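Local coordinates for cytochrome C (Marichromatium purpuratum 984, PDB 5LO9), which probably oxidises thiosulfate to tetrathionate as a thiosulfate dehydrogenase and moves the electrons between its four covalently bound c-type hemes, at residues A396-H401 against P422-P427; A444-N449 against D465-I470; G161-L166 against C402-G407. All coordinates share one frame; numbering follows the deposited sequence.

Contact 1: residues A396-H401 against P422-P427; sequences ALYAEH and PPLWGP. With HEC (heme c), chain F.
Tyr398, near the end of helix 391-401, faces Leu424 of the irregular loop after strand 418-421, and their CA atoms, the nearest pair between the two segments, stay 11.2 Å apart. Side chains alone therefore bridge the gap, within the His/Met-ligated, cytochrome c-like heme domain of the C-terminal half. The Tyr398 ring does most of the bridging: with CG anti to the backbone N (chi1 -180°), it leaves the helix in the direction of the loop. Leu424 meets it at the edge, in the ring plane, its CD1 3.9 Å from Tyr398 CE1. Trp425 comes from the opposite direction and lays the far end of its six-membered ring over one Tyr398 face, offset toward the rim; CH2 of Trp425 is 3.9 Å from Tyr398 CZ. The two planes are inclined at 53° and the centroids lie 5.3 Å apart, so the pair is oblique. Beyond the rings, the Tyr398 hydroxyl donates a hydrogen bond to the carbonyl of Gly407, directly after the heme-ligating His406. Replacing Tyr398 by an alanine would probably leave Gly407 O without this donor and open a gap between the helix, Leu424 and the end of the Trp425 indole. The indole also stacks on His473, a second aromatic partner. The same loop also borders the heme c: Pro422 packs by its ring carbons against a propionate, while the second branch of Leu424 lies over the pyrrole on the heme face that carries His406, CD2 3.8 Å from HEC C3A.

Contact 2: residues A444-N449 against D465-I470; sequences AFIAAN and DVAAYI. With HEC (heme c), chain F.
Ile446 and Ile470 reach toward each other tip to tip, their CD1 atoms 4.1 Å apart, and the same Ile446 methyl rests 4.3 Å from Ala467 CB. The helices come near each other here, the CA atoms of Ile446 and Ala467 being 7.5 Å apart, consistent with the small side chain of Ala467. The meeting point is also the wall of a heme pocket. Ile446 CD1 lies 3.5 Å from the heme methyl CMB, and Ile470 CD1 comes within 3.6 Å of it. Val466 CG1 closes on the same methyl, so three branched residues from two helices gather round a single substituent of the porphyrin. In Ile446, CG1 is anti to the carbonyl carbon (chi1 -76°) and the chain continues nearly extended, which carries CD1 away from its own helix into this cluster. One residue earlier, Phe445 extends to a neighbouring pyrrole, its CE2 3.3 Å from HEC C2A. Asn449, one turn on, supports this ring: its CB lies over one face, offset toward the rim, and its ND2 donates to Phe445 O at 3.1 Å. That bond runs in the carbonyl plane on a lone pair, though with an N-H...O angle of 141° it is bent; a second acceptor of ND2 is Asp299 O. Asn449 is followed in the chain by Met450, one of the two axial ligands of the heme iron, so the packing lies close to the iron coordination. At the other helix, Asp465 forms a salt bridge with Arg393, joining helix 460-470 to helix 391-401. Helix 460-470 thus lies between two neighbours: Ala467 and Ile470 reach helix 439-449, while Val466 touches Leu397 and Tyr398 of helix 391-401, and Ile470 touches Tyr398.

Contact 3: residues G161-L166 against C402-G407; sequences GEPMAL and CALCHG. With HEC (heme c), chain F; EDO (1,2-ethanediol), chain Q.
Leu404 and Met164 meet beside the rim of a heme c, one face of which carries the imidazole of His406. That ring stands on the porphyrin by its edge, NE2 binding the iron at 2.1 Å, and Met450 supplies the other axial ligand. At the rim, Cys402 SG is joined covalently to HEC CAB and Cys405 SG to HEC CAC, completing the CXXCH heme-binding motif of c-type cytochromes. Leu404 occupies the second variable position of this motif and carries the contact with the loop 161-166. Its CG is anti to the backbone N (chi1 180°), which sends both methyl groups outward to the loop. Leu404 CD2 sits 3.7 Å from Pro163 CB, and the two side chains cross at about a right angle. Met164 instead slides past Leu404 in the opposite direction, its SD 3.8 Å from Leu404 CD2. The same sulfur is 3.9 Å from the heme methyl CMC, the chain bending at chi3 (85°) before its terminal CE. Leu166 approaches more loosely, its CD1 4.4 Å from Leu404 CD2; the same side chain also touches a second heme c. Because Met167, next in the chain, ligates the iron of that second heme, the contact joins two heme domains at their hemes, consistent with electron transfer between them. Cys402 sits at the N-cap position of the short helix 403-406, and its O accepts the first-turn bonds from Cys405 N at 3.1 Å and His406 N at 3.0 Å.

From the N terminus, the loop 161-166 opens contact 3 within one cytochrome c unit, and more than 230 residues pass before the chain returns to it. Helix 391-401 then opens contact 1, after which 402-407 closes contact 3 and 422-427 closes contact 1, so these two cross. Contact 2 follows in series, 15 residues separating its segments on helices 439-449 and 460-470. Contacts 1 and 2 lie within one heme domain and touch through Trp425 and Tyr469, whereas contact 3 ties that domain to an earlier cytochrome c unit, across an intervening heme-binding region. All three border the same heme c, and His406 ND1, hydrogen-bonded to Pro422 O, couples contact 3 to contact 1.

Contact 1: residues A396-H401 against P422-P427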
loop_
_atom_site.group_PDB
_atom_site.type_symbol
_atom_site.label_atom_id
_atom_site.label_comp_id
_atom_site.label_asym_id
_atom_site.label_seq_id
_atom_site.Cartn_x
_atom_site.Cartn_y
_atom_site.Cartn_z
ATOM N N ALA A 396 -15.924 -39.251 -9.043
ATOM C CA ALA A 396 -15.879 -39.702 -10.429
ATOM C C ALA A 396 -15.244 -38.645 -11.308
ATOM O O ALA A 396 -14.305 -38.926 -12.066
ATOM C CB ALA A 396 -17.284 -40.007 -10.921
ATOM N N LEU A 397 -15.768 -37.414 -11.232
ATOM C CA LEU A 397 -15.218 -36.314 -12.013
ATOM C C LEU A 397 -13.718 -36.137 -11.767
ATOM O O LEU A 397 -12.935 -36.006 -12.717
ATOM C CB LEU A 397 -15.984 -35.049 -11.677
ATOM C CG LEU A 397 -17.394 -34.997 -12.220
ATOM C CD1 LEU A 397 -18.274 -34.068 -11.397
ATOM C CD2 LEU A 397 -17.343 -34.482 -13.672
ATOM N N TYR A 398 -13.295 -36.150 -10.490
ATOM C CA TYR A 398 -11.888 -35.946 -10.159
ATOM C C TYR A 398 -11.024 -37.019 -10.801
ATOM O O TYR A 398 -9.967 -36.720 -11.379
ATOM C CB TYR A 398 -11.704 -35.934 -8.638
ATOM C CG TYR A 398 -10.269 -35.726 -8.215
ATOM C CD1 TYR A 398 -9.793 -34.473 -7.846
ATOM C CD2 TYR A 398 -9.396 -36.765 -8.220
ATOM C CE1 TYR A 398 -8.478 -34.290 -7.516
ATOM C CE2 TYR A 398 -8.076 -36.594 -7.876
ATOM C CZ TYR A 398 -7.618 -35.362 -7.545
ATOM O OH TYR A 398 -6.294 -35.218 -7.230
ATOM N N ALA A 399 -11.491 -38.271 -10.760
ATOM C CA ALA A 399 -10.743 -39.364 -11.379
ATOM C C ALA A 399 -10.645 -39.174 -12.872
ATOM O O ALA A 399 -9.598 -39.453 -13.471
ATOM C CB ALA A 399 -11.424 -40.688 -11.104
ATOM N N GLU A 400 -11.724 -38.664 -13.477
ATOM C CA GLU A 400 -11.756 -38.418 -14.916
ATOM C C GLU A 400 -10.851 -37.255 -15.313
ATOM O O GLU A 400 -10.026 -37.389 -16.220
ATOM C CB GLU A 400 -13.205 -38.170 -15.383
ATOM C CG GLU A 400 -13.868 -39.367 -16.095
ATOM C CD GLU A 400 -13.325 -39.565 -17.545
ATOM O OE1 GLU A 400 -13.240 -38.554 -18.302
ATOM O OE2 GLU A 400 -12.946 -40.719 -17.912
ATOM N N HIS A 401 -10.963 -36.112 -14.624
ATOM C CA HIS A 401 -10.439 -34.864 -15.157
ATOM C C HIS A 401 -9.329 -34.206 -14.336
ATOM O O HIS A 401 -8.866 -33.134 -14.729
ATOM C CB HIS A 401 -11.571 -33.846 -15.299
ATOM C CG HIS A 401 -12.724 -34.291 -16.160
ATOM N ND1 HIS A 401 -12.603 -34.554 -17.508
ATOM C CD2 HIS A 401 -14.044 -34.417 -15.874
ATOM C CE1 HIS A 401 -13.787 -34.861 -18.002
ATOM N NE2 HIS A 401 -14.680 -34.770 -17.036
ATOM N N PRO A 422 0.012 -28.893 -7.527
ATOM C CA PRO A 422 -0.136 -28.743 -6.103
ATOM C C PRO A 422 -0.932 -29.883 -5.503
ATOM O O PRO A 422 -1.961 -30.289 -6.057
ATOM C CB PRO A 422 -0.902 -27.418 -5.968
ATOM C CG PRO A 422 -0.650 -26.710 -7.214
ATOM C CD PRO A 422 -0.528 -27.739 -8.253
ATOM N N PRO A 423 -0.503 -30.378 -4.346
ATOM C CA PRO A 423 -1.352 -31.224 -3.495
ATOM C C PRO A 423 -2.644 -30.526 -3.114
ATOM O O PRO A 423 -2.628 -29.385 -2.667
ATOM C CB PRO A 423 -0.493 -31.437 -2.244
ATOM C CG PRO A 423 0.852 -31.051 -2.610
ATOM C CD PRO A 423 0.785 -30.072 -3.725
ATOM N N LEU A 424 -3.755 -31.247 -3.217
ATOM C CA LEU A 424 -5.061 -30.685 -2.945
ATOM C C LEU A 424 -5.652 -31.125 -1.623
ATOM O O LEU A 424 -6.693 -30.588 -1.215
ATOM C CB LEU A 424 -6.019 -31.049 -4.073
ATOM C CG LEU A 424 -5.571 -30.649 -5.472
ATOM C CD1 LEU A 424 -6.724 -30.967 -6.446
ATOM C CD2 LEU A 424 -5.174 -29.161 -5.548
ATOM N N TRP A 425 -5.070 -32.126 -0.987
ATOM C CA TRP A 425 -5.408 -32.452 0.391
ATOM C C TRP A 425 -4.242 -33.231 0.983
ATOM O O TRP A 425 -3.210 -33.439 0.335
ATOM C CB TRP A 425 -6.737 -33.206 0.497
ATOM C CG TRP A 425 -6.816 -34.564 -0.179
ATOM C CD1 TRP A 425 -6.416 -35.752 0.343
ATOM C CD2 TRP A 425 -7.365 -34.867 -1.476
ATOM N NE1 TRP A 425 -6.666 -36.773 -0.541
ATOM C CE2 TRP A 425 -7.244 -36.261 -1.665
ATOM C CE3 TRP A 425 -7.929 -34.097 -2.497
ATOM C CZ2 TRP A 425 -7.648 -36.903 -2.831
ATOM C CZ3 TRP A 425 -8.333 -34.740 -3.661
ATOM C CH2 TRP A 425 -8.190 -36.137 -3.813
ATOM N N GLY A 426 -4.387 -33.619 2.240
ATOM C CA GLY A 426 -3.291 -34.238 2.934
ATOM C C GLY A 426 -2.361 -33.238 3.555
ATOM O O GLY A 426 -2.565 -32.028 3.467
ATOM N N PRO A 427 -1.302 -33.734 4.189
ATOM C CA PRO A 427 -0.458 -32.871 5.035
ATOM C C PRO A 427 0.372 -31.837 4.293
ATOM O O PRO A 427 0.951 -30.967 4.953
ATOM C CB PRO A 427 0.451 -33.874 5.760
ATOM C CG PRO A 427 0.445 -35.088 4.882
ATOM C CD PRO A 427 -0.930 -35.147 4.304
HETATM FE FE HEC F . -5.457 -28.194 -11.173
HETATM C CHA HEC F . -3.846 -25.649 -9.407
HETATM C CHB HEC F . -8.071 -28.234 -8.853
HETATM C CHC HEC F . -7.183 -30.411 -13.196
HETATM C CHD HEC F . -2.579 -28.637 -13.170
HETATM N NA HEC F . -5.881 -27.138 -9.426
HETATM C C1A HEC F . -5.116 -26.181 -8.876
HETATM C C2A HEC F . -5.706 -25.661 -7.612
HETATM C C3A HEC F . -6.944 -26.402 -7.462
HETATM C C4A HEC F . -6.949 -27.305 -8.644
HETATM C CMA HEC F . -7.940 -26.246 -6.354
HETATM C CAA HEC F . -5.223 -24.597 -6.680
HETATM C CBA HEC F . -5.103 -25.218 -5.284
HETATM C CGA HEC F . -3.692 -25.299 -4.768
HETATM O O1A HEC F . -2.776 -24.849 -5.472
HETATM O O2A HEC F . -3.527 -25.833 -3.650
HETATM N NB HEC F . -7.298 -29.139 -11.041
HETATM C C1B HEC F . -8.188 -29.043 -10.062
HETATM C C2B HEC F . -9.399 -29.858 -10.303
HETATM C C3B HEC F . -9.142 -30.494 -11.590
HETATM C C4B HEC F . -7.813 -29.954 -11.961
HETATM C CMB HEC F . -10.583 -30.005 -9.418
HETATM C CAB HEC F . -10.019 -31.432 -12.377
HETATM C CBB HEC F . -11.301 -30.691 -12.672
HETATM N NC HEC F . -4.973 -29.328 -12.863
HETATM C C1C HEC F . -5.787 -30.143 -13.517
HETATM C C2C HEC F . -5.146 -30.846 -14.641
HETATM C C3C HEC F . -3.789 -30.336 -14.642
HETATM C C4C HEC F . -3.791 -29.411 -13.479
HETATM C CMC HEC F . -5.776 -31.859 -15.539
HETATM C CAC HEC F . -2.605 -30.672 -15.513
HETATM C CBC HEC F . -2.789 -30.582 -16.991
HETATM N ND HEC F . -3.579 -27.291 -11.279
HETATM C C1D HEC F . -2.588 -27.586 -12.133
HETATM C C2D HEC F . -1.410 -26.701 -11.929
HETATM C C3D HEC F . -1.796 -25.821 -10.840
HETATM C C4D HEC F . -3.156 -26.269 -10.515
HETATM C CMD HEC F . -0.116 -26.676 -12.657
HETATM C CAD HEC F . -0.960 -24.750 -10.231
HETATM C CBD HEC F . -0.989 -23.576 -11.206
HETATM C CGD HEC F . 0.366 -22.891 -11.330
HETATM O O1D HEC F . 1.376 -23.302 -10.732
HETATM O O2D HEC F . 0.451 -21.910 -12.075
#

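Contact 2: residues A444-N449 against D465-I470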
loop_
_atom_site.group_PDB
_atom_site.type_symbol
_atom_site.label_atom_id
_atom_site.label_comp_id
_atom_site.label_asym_id
_atom_site.label_seq_id
_atom_site.Cartn_x
_atom_site.Cartn_y
_atom_site.Cartn_z
ATOM N N ALA A 444 -15.806 -22.113 -7.348
ATOM C CA ALA A 444 -15.671 -21.017 -8.280
ATOM C C ALA A 444 -14.295 -21.014 -8.928
ATOM O O ALA A 444 -14.164 -20.744 -10.126
ATOM C CB ALA A 444 -15.945 -19.722 -7.565
ATOM N N PHE A 445 -13.255 -21.330 -8.171
ATOM C CA PHE A 445 -11.946 -21.413 -8.787
ATOM C C PHE A 445 -11.938 -22.456 -9.883
ATOM O O PHE A 445 -11.485 -22.192 -11.006
ATOM C CB PHE A 445 -10.894 -21.748 -7.757
ATOM C CG PHE A 445 -9.539 -21.994 -8.353
ATOM C CD1 PHE A 445 -8.791 -20.953 -8.824
ATOM C CD2 PHE A 445 -9.022 -23.273 -8.430
ATOM C CE1 PHE A 445 -7.531 -21.169 -9.358
ATOM C CE2 PHE A 445 -7.780 -23.495 -8.965
ATOM C CZ PHE A 445 -7.027 -22.432 -9.432
ATOM N N ILE A 446 -12.446 -23.649 -9.563
ATOM C CA ILE A 446 -12.371 -24.791 -10.473
ATOM C C ILE A 446 -13.151 -24.527 -11.767
ATOM O O ILE A 446 -12.633 -24.724 -12.888
ATOM C CB ILE A 446 -12.874 -26.059 -9.756
ATOM C CG1 ILE A 446 -11.802 -26.574 -8.781
ATOM C CG2 ILE A 446 -13.320 -27.139 -10.773
ATOM C CD1 ILE A 446 -12.333 -27.501 -7.715
ATOM N N ALA A 447 -14.424 -24.137 -11.633
ATOM C CA ALA A 447 -15.266 -23.928 -12.808
ATOM C C ALA A 447 -14.584 -23.032 -13.809
ATOM O O ALA A 447 -14.647 -23.282 -15.020
ATOM C CB ALA A 447 -16.592 -23.295 -12.424
ATOM N N ALA A 448 -13.893 -22.000 -13.318
ATOM C CA ALA A 448 -13.247 -21.014 -14.183
ATOM C C ALA A 448 -11.822 -21.373 -14.597
ATOM O O ALA A 448 -11.352 -20.861 -15.616
ATOM C CB ALA A 448 -13.205 -19.644 -13.502
ATOM N N ASN A 449 -11.114 -22.229 -13.855
ATOM C CA ASN A 449 -9.677 -22.343 -14.051
ATOM C C ASN A 449 -9.152 -23.752 -14.154
ATOM O O ASN A 449 -7.978 -23.913 -14.528
ATOM C CB ASN A 449 -8.937 -21.626 -12.926
ATOM C CG ASN A 449 -9.194 -20.157 -12.966
ATOM O OD1 ASN A 449 -8.747 -19.464 -13.879
ATOM N ND2 ASN A 449 -9.965 -19.675 -12.024
ATOM N N ASP A 465 -19.608 -30.322 -7.298
ATOM C CA ASP A 465 -19.404 -31.681 -6.810
ATOM C C ASP A 465 -17.913 -31.977 -6.615
ATOM O O ASP A 465 -17.528 -32.575 -5.602
ATOM C CB ASP A 465 -20.080 -32.689 -7.748
ATOM C CG ASP A 465 -21.623 -32.508 -7.792
ATOM O OD1 ASP A 465 -22.204 -31.936 -6.838
ATOM O OD2 ASP A 465 -22.274 -32.929 -8.784
ATOM N N VAL A 466 -17.045 -31.563 -7.554
ATOM C CA VAL A 466 -15.620 -31.867 -7.379
ATOM C C VAL A 466 -15.059 -31.097 -6.199
ATOM O O VAL A 466 -14.147 -31.572 -5.507
ATOM C CB VAL A 466 -14.770 -31.571 -8.619
ATOM C CG1 VAL A 466 -13.472 -32.366 -8.493
ATOM C CG2 VAL A 466 -15.434 -31.990 -9.833
ATOM N N ALA A 467 -15.533 -29.865 -6.005
ATOM C CA ALA A 467 -15.049 -29.054 -4.899
ATOM C C ALA A 467 -15.400 -29.693 -3.568
ATOM O O ALA A 467 -14.562 -29.759 -2.656
ATOM C CB ALA A 467 -15.627 -27.648 -4.995
ATOM N N ALA A 468 -16.630 -30.197 -3.447
ATOM C CA ALA A 468 -17.020 -30.893 -2.229
ATOM C C ALA A 468 -16.238 -32.197 -2.033
ATOM O O ALA A 468 -15.915 -32.550 -0.893
ATOM C CB ALA A 468 -18.516 -31.128 -2.231
ATOM N N TYR A 469 -15.906 -32.923 -3.112
ATOM C CA TYR A 469 -15.075 -34.114 -2.935
ATOM C C TYR A 469 -13.695 -33.745 -2.389
ATOM O O TYR A 469 -13.236 -34.314 -1.399
ATOM C CB TYR A 469 -14.940 -34.885 -4.250
ATOM C CG TYR A 469 -13.883 -35.993 -4.248
ATOM C CD1 TYR A 469 -14.066 -37.162 -3.548
ATOM C CD2 TYR A 469 -12.723 -35.875 -4.958
ATOM C CE1 TYR A 469 -13.105 -38.197 -3.548
ATOM C CE2 TYR A 469 -11.754 -36.911 -4.958
ATOM C CZ TYR A 469 -11.969 -38.059 -4.249
ATOM O OH TYR A 469 -11.030 -39.063 -4.253
ATOM N N ILE A 470 -13.020 -32.795 -3.028
ATOM C CA ILE A 470 -11.673 -32.380 -2.620
ATOM C C ILE A 470 -11.657 -31.929 -1.165
ATOM O O ILE A 470 -10.808 -32.340 -0.364
ATOM C CB ILE A 470 -11.189 -31.239 -3.532
ATOM C CG1 ILE A 470 -10.635 -31.787 -4.821
ATOM C CG2 ILE A 470 -10.135 -30.360 -2.832
ATOM C CD1 ILE A 470 -10.520 -30.699 -5.937
HETATM FE FE HEC F . -5.457 -28.194 -11.173
HETATM C CHA HEC F . -3.846 -25.649 -9.407
HETATM C CHB HEC F . -8.071 -28.234 -8.853
HETATM C CHC HEC F . -7.183 -30.411 -13.196
HETATM C CHD HEC F . -2.579 -28.637 -13.170
HETATM N NA HEC F . -5.881 -27.138 -9.426
HETATM C C1A HEC F . -5.116 -26.181 -8.876
HETATM C C2A HEC F . -5.706 -25.661 -7.612
HETATM C C3A HEC F . -6.944 -26.402 -7.462
HETATM C C4A HEC F . -6.949 -27.305 -8.644
HETATM C CMA HEC F . -7.940 -26.246 -6.354
HETATM C CAA HEC F . -5.223 -24.597 -6.680
HETATM C CBA HEC F . -5.103 -25.218 -5.284
HETATM C CGA HEC F . -3.692 -25.299 -4.768
HETATM O O1A HEC F . -2.776 -24.849 -5.472
HETATM O O2A HEC F . -3.527 -25.833 -3.650
HETATM N NB HEC F . -7.298 -29.139 -11.041
HETATM C C1B HEC F . -8.188 -29.043 -10.062
HETATM C C2B HEC F . -9.399 -29.858 -10.303
HETATM C C3B HEC F . -9.142 -30.494 -11.590
HETATM C C4B HEC F . -7.813 -29.954 -11.961
HETATM C CMB HEC F . -10.583 -30.005 -9.418
HETATM C CAB HEC F . -10.019 -31.432 -12.377
HETATM C CBB HEC F . -11.301 -30.691 -12.672
HETATM N NC HEC F . -4.973 -29.328 -12.863
HETATM C C1C HEC F . -5.787 -30.143 -13.517
HETATM C C2C HEC F . -5.146 -30.846 -14.641
HETATM C C3C HEC F . -3.789 -30.336 -14.642
HETATM C C4C HEC F . -3.791 -29.411 -13.479
HETATM C CMC HEC F . -5.776 -31.859 -15.539
HETATM C CAC HEC F . -2.605 -30.672 -15.513
HETATM C CBC HEC F . -2.789 -30.582 -16.991
HETATM N ND HEC F . -3.579 -27.291 -11.279
HETATM C C1D HEC F . -2.588 -27.586 -12.133
HETATM C C2D HEC F . -1.410 -26.701 -11.929
HETATM C C3D HEC F . -1.796 -25.821 -10.840
HETATM C C4D HEC F . -3.156 -26.269 -10.515
HETATM C CMD HEC F . -0.116 -26.676 -12.657
HETATM C CAD HEC F . -0.960 -24.750 -10.231
HETATM C CBD HEC F . -0.989 -23.576 -11.206
HETATM C CGD HEC F . 0.366 -22.891 -11.330
HETATM O O1D HEC F . 1.376 -23.302 -10.732
HETATM O O2D HEC F . 0.451 -21.910 -12.075
#

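Contact 3: residues G161-L166 against C402-G407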
loop_
_atom_site.group_PDB
_atom_site.type_symbol
_atom_site.label_atom_id
_atom_site.label_comp_id
_atom_site.label_asym_id
_atom_site.label_seq_id
_atom_site.Cartn_x
_atom_site.Cartn_y
_atom_site.Cartn_z
ATOM N N GLY A 161 -3.805 -39.055 -29.442
ATOM C CA GLY A 161 -3.976 -40.105 -28.456
ATOM C C GLY A 161 -3.579 -39.760 -27.034
ATOM O O GLY A 161 -3.927 -40.513 -26.113
ATOM N N GLU A 162 -2.932 -38.623 -26.813
ATOM C CA GLU A 162 -2.479 -38.284 -25.490
ATOM C C GLU A 162 -3.663 -37.865 -24.610
ATOM O O GLU A 162 -4.717 -37.485 -25.114
ATOM C CB GLU A 162 -1.435 -37.173 -25.576
ATOM C CG GLU A 162 -1.964 -35.718 -25.805
ATOM C CD GLU A 162 -2.377 -35.382 -27.204
ATOM O OE1 GLU A 162 -2.188 -36.199 -28.123
ATOM O OE2 GLU A 162 -2.867 -34.246 -27.382
ATOM N N PRO A 163 -3.512 -37.947 -23.290
ATOM C CA PRO A 163 -4.625 -37.624 -22.391
ATOM C C PRO A 163 -5.207 -36.246 -22.651
ATOM O O PRO A 163 -4.483 -35.285 -22.886
ATOM C CB PRO A 163 -3.977 -37.681 -21.004
ATOM C CG PRO A 163 -2.780 -38.579 -21.169
ATOM C CD PRO A 163 -2.299 -38.359 -22.557
ATOM N N MET A 164 -6.530 -36.161 -22.599
ATOM C CA MET A 164 -7.287 -34.904 -22.639
ATOM C C MET A 164 -6.943 -34.052 -23.845
ATOM O O MET A 164 -7.243 -32.849 -23.856
ATOM C CB MET A 164 -7.091 -34.091 -21.360
ATOM C CG MET A 164 -7.316 -34.883 -20.086
ATOM S SD MET A 164 -7.054 -33.946 -18.533
ATOM C CE MET A 164 -8.666 -33.148 -18.293
ATOM N N ALA A 165 -6.308 -34.655 -24.853
ATOM C CA ALA A 165 -5.961 -33.970 -26.097
ATOM C C ALA A 165 -5.060 -32.763 -25.840
ATOM O O ALA A 165 -5.031 -31.801 -26.620
ATOM C CB ALA A 165 -7.230 -33.535 -26.827
ATOM N N LEU A 166 -4.260 -32.840 -24.782
ATOM C CA LEU A 166 -3.610 -31.639 -24.275
ATOM C C LEU A 166 -2.656 -31.043 -25.311
ATOM O O LEU A 166 -2.623 -29.814 -25.498
ATOM C CB LEU A 166 -2.892 -31.967 -22.960
ATOM C CG LEU A 166 -3.771 -32.363 -21.761
ATOM C CD1 LEU A 166 -2.896 -32.691 -20.564
ATOM C CD2 LEU A 166 -4.771 -31.279 -21.410
ATOM N N CYS A 402 -8.882 -34.782 -13.216
ATOM C CA CYS A 402 -7.986 -34.031 -12.332
ATOM C C CYS A 402 -6.826 -34.894 -11.854
ATOM O O CYS A 402 -5.678 -34.435 -11.758
ATOM C CB CYS A 402 -8.749 -33.486 -11.122
ATOM S SG CYS A 402 -10.446 -32.826 -11.508
ATOM N N ALA A 403 -7.124 -36.164 -11.575
ATOM C CA ALA A 403 -6.122 -37.045 -10.994
ATOM C C ALA A 403 -4.877 -37.156 -11.873
ATOM O O ALA A 403 -3.784 -37.407 -11.371
ATOM C CB ALA A 403 -6.739 -38.419 -10.779
ATOM N N LEU A 404 -5.018 -36.979 -13.178
ATOM C CA LEU A 404 -3.871 -37.092 -14.068
ATOM C C LEU A 404 -2.701 -36.231 -13.585
ATOM O O LEU A 404 -1.531 -36.623 -13.701
ATOM C CB LEU A 404 -4.308 -36.706 -15.488
ATOM C CG LEU A 404 -3.286 -36.734 -16.617
ATOM C CD1 LEU A 404 -2.937 -38.168 -17.085
ATOM C CD2 LEU A 404 -3.843 -35.911 -17.739
ATOM N N CYS A 405 -3.001 -35.026 -13.111
ATOM C CA CYS A 405 -2.027 -34.063 -12.624
ATOM C C CYS A 405 -1.939 -34.064 -11.106
ATOM O O CYS A 405 -0.854 -34.212 -10.540
ATOM C CB CYS A 405 -2.410 -32.671 -13.109
ATOM S SG CYS A 405 -2.404 -32.427 -14.875
ATOM N N HIS A 406 -3.082 -33.941 -10.435
ATOM C CA HIS A 406 -3.073 -33.798 -8.997
ATOM C C HIS A 406 -2.933 -35.117 -8.246
ATOM O O HIS A 406 -2.740 -35.076 -7.025
ATOM C CB HIS A 406 -4.339 -33.074 -8.553
ATOM C CG HIS A 406 -4.368 -31.653 -8.998
ATOM N ND1 HIS A 406 -3.559 -30.687 -8.441
ATOM C CD2 HIS A 406 -5.086 -31.032 -9.962
ATOM C CE1 HIS A 406 -3.789 -29.528 -9.032
ATOM N NE2 HIS A 406 -4.709 -29.710 -9.962
ATOM N N GLY A 407 -3.023 -36.259 -8.922
ATOM C CA GLY A 407 -2.775 -37.551 -8.305
ATOM C C GLY A 407 -4.059 -38.226 -7.844
ATOM O O GLY A 407 -5.060 -37.580 -7.518
HETATM FE FE HEC F . -5.457 -28.194 -11.173
HETATM C CHA HEC F . -3.846 -25.649 -9.407
HETATM C CHB HEC F . -8.071 -28.234 -8.853
HETATM C CHC HEC F . -7.183 -30.411 -13.196
HETATM C CHD HEC F . -2.579 -28.637 -13.170
HETATM N NA HEC F . -5.881 -27.138 -9.426
HETATM C C1A HEC F . -5.116 -26.181 -8.876
HETATM C C2A HEC F . -5.706 -25.661 -7.612
HETATM C C3A HEC F . -6.944 -26.402 -7.462
HETATM C C4A HEC F . -6.949 -27.305 -8.644
HETATM C CMA HEC F . -7.940 -26.246 -6.354
HETATM C CAA HEC F . -5.223 -24.597 -6.680
HETATM C CBA HEC F . -5.103 -25.218 -5.284
HETATM C CGA HEC F . -3.692 -25.299 -4.768
HETATM O O1A HEC F . -2.776 -24.849 -5.472
HETATM O O2A HEC F . -3.527 -25.833 -3.650
HETATM N NB HEC F . -7.298 -29.139 -11.041
HETATM C C1B HEC F . -8.188 -29.043 -10.062
HETATM C C2B HEC F . -9.399 -29.858 -10.303
HETATM C C3B HEC F . -9.142 -30.494 -11.590
HETATM C C4B HEC F . -7.813 -29.954 -11.961
HETATM C CMB HEC F . -10.583 -30.005 -9.418
HETATM C CAB HEC F . -10.019 -31.432 -12.377
HETATM C CBB HEC F . -11.301 -30.691 -12.672
HETATM N NC HEC F . -4.973 -29.328 -12.863
HETATM C C1C HEC F . -5.787 -30.143 -13.517
HETATM C C2C HEC F . -5.146 -30.846 -14.641
HETATM C C3C HEC F . -3.789 -30.336 -14.642
HETATM C C4C HEC F . -3.791 -29.411 -13.479
HETATM C CMC HEC F . -5.776 -31.859 -15.539
HETATM C CAC HEC F . -2.605 -30.672 -15.513
HETATM C CBC HEC F . -2.789 -30.582 -16.991
HETATM N ND HEC F . -3.579 -27.291 -11.279
HETATM C C1D HEC F . -2.588 -27.586 -12.133
HETATM C C2D HEC F . -1.410 -26.701 -11.929
HETATM C C3D HEC F . -1.796 -25.821 -10.840
HETATM C C4D HEC F . -3.156 -26.269 -10.515
HETATM C CMD HEC F . -0.116 -26.676 -12.657
HETATM C CAD HEC F . -0.960 -24.750 -10.231
HETATM C CBD HEC F . -0.989 -23.576 -11.206
HETATM C CGD HEC F . 0.366 -22.891 -11.330
HETATM O O1D HEC F . 1.376 -23.302 -10.732
HETATM O O2D HEC F . 0.451 -21.910 -12.075
HETATM C C1 EDO Q . 1.415 -37.426 -11.073
HETATM O O1 EDO Q . 0.494 -36.940 -10.073
HETATM C C2 EDO Q . 0.981 -37.084 -12.524
HETATM O O2 EDO Q . 2.017 -37.241 -13.545
#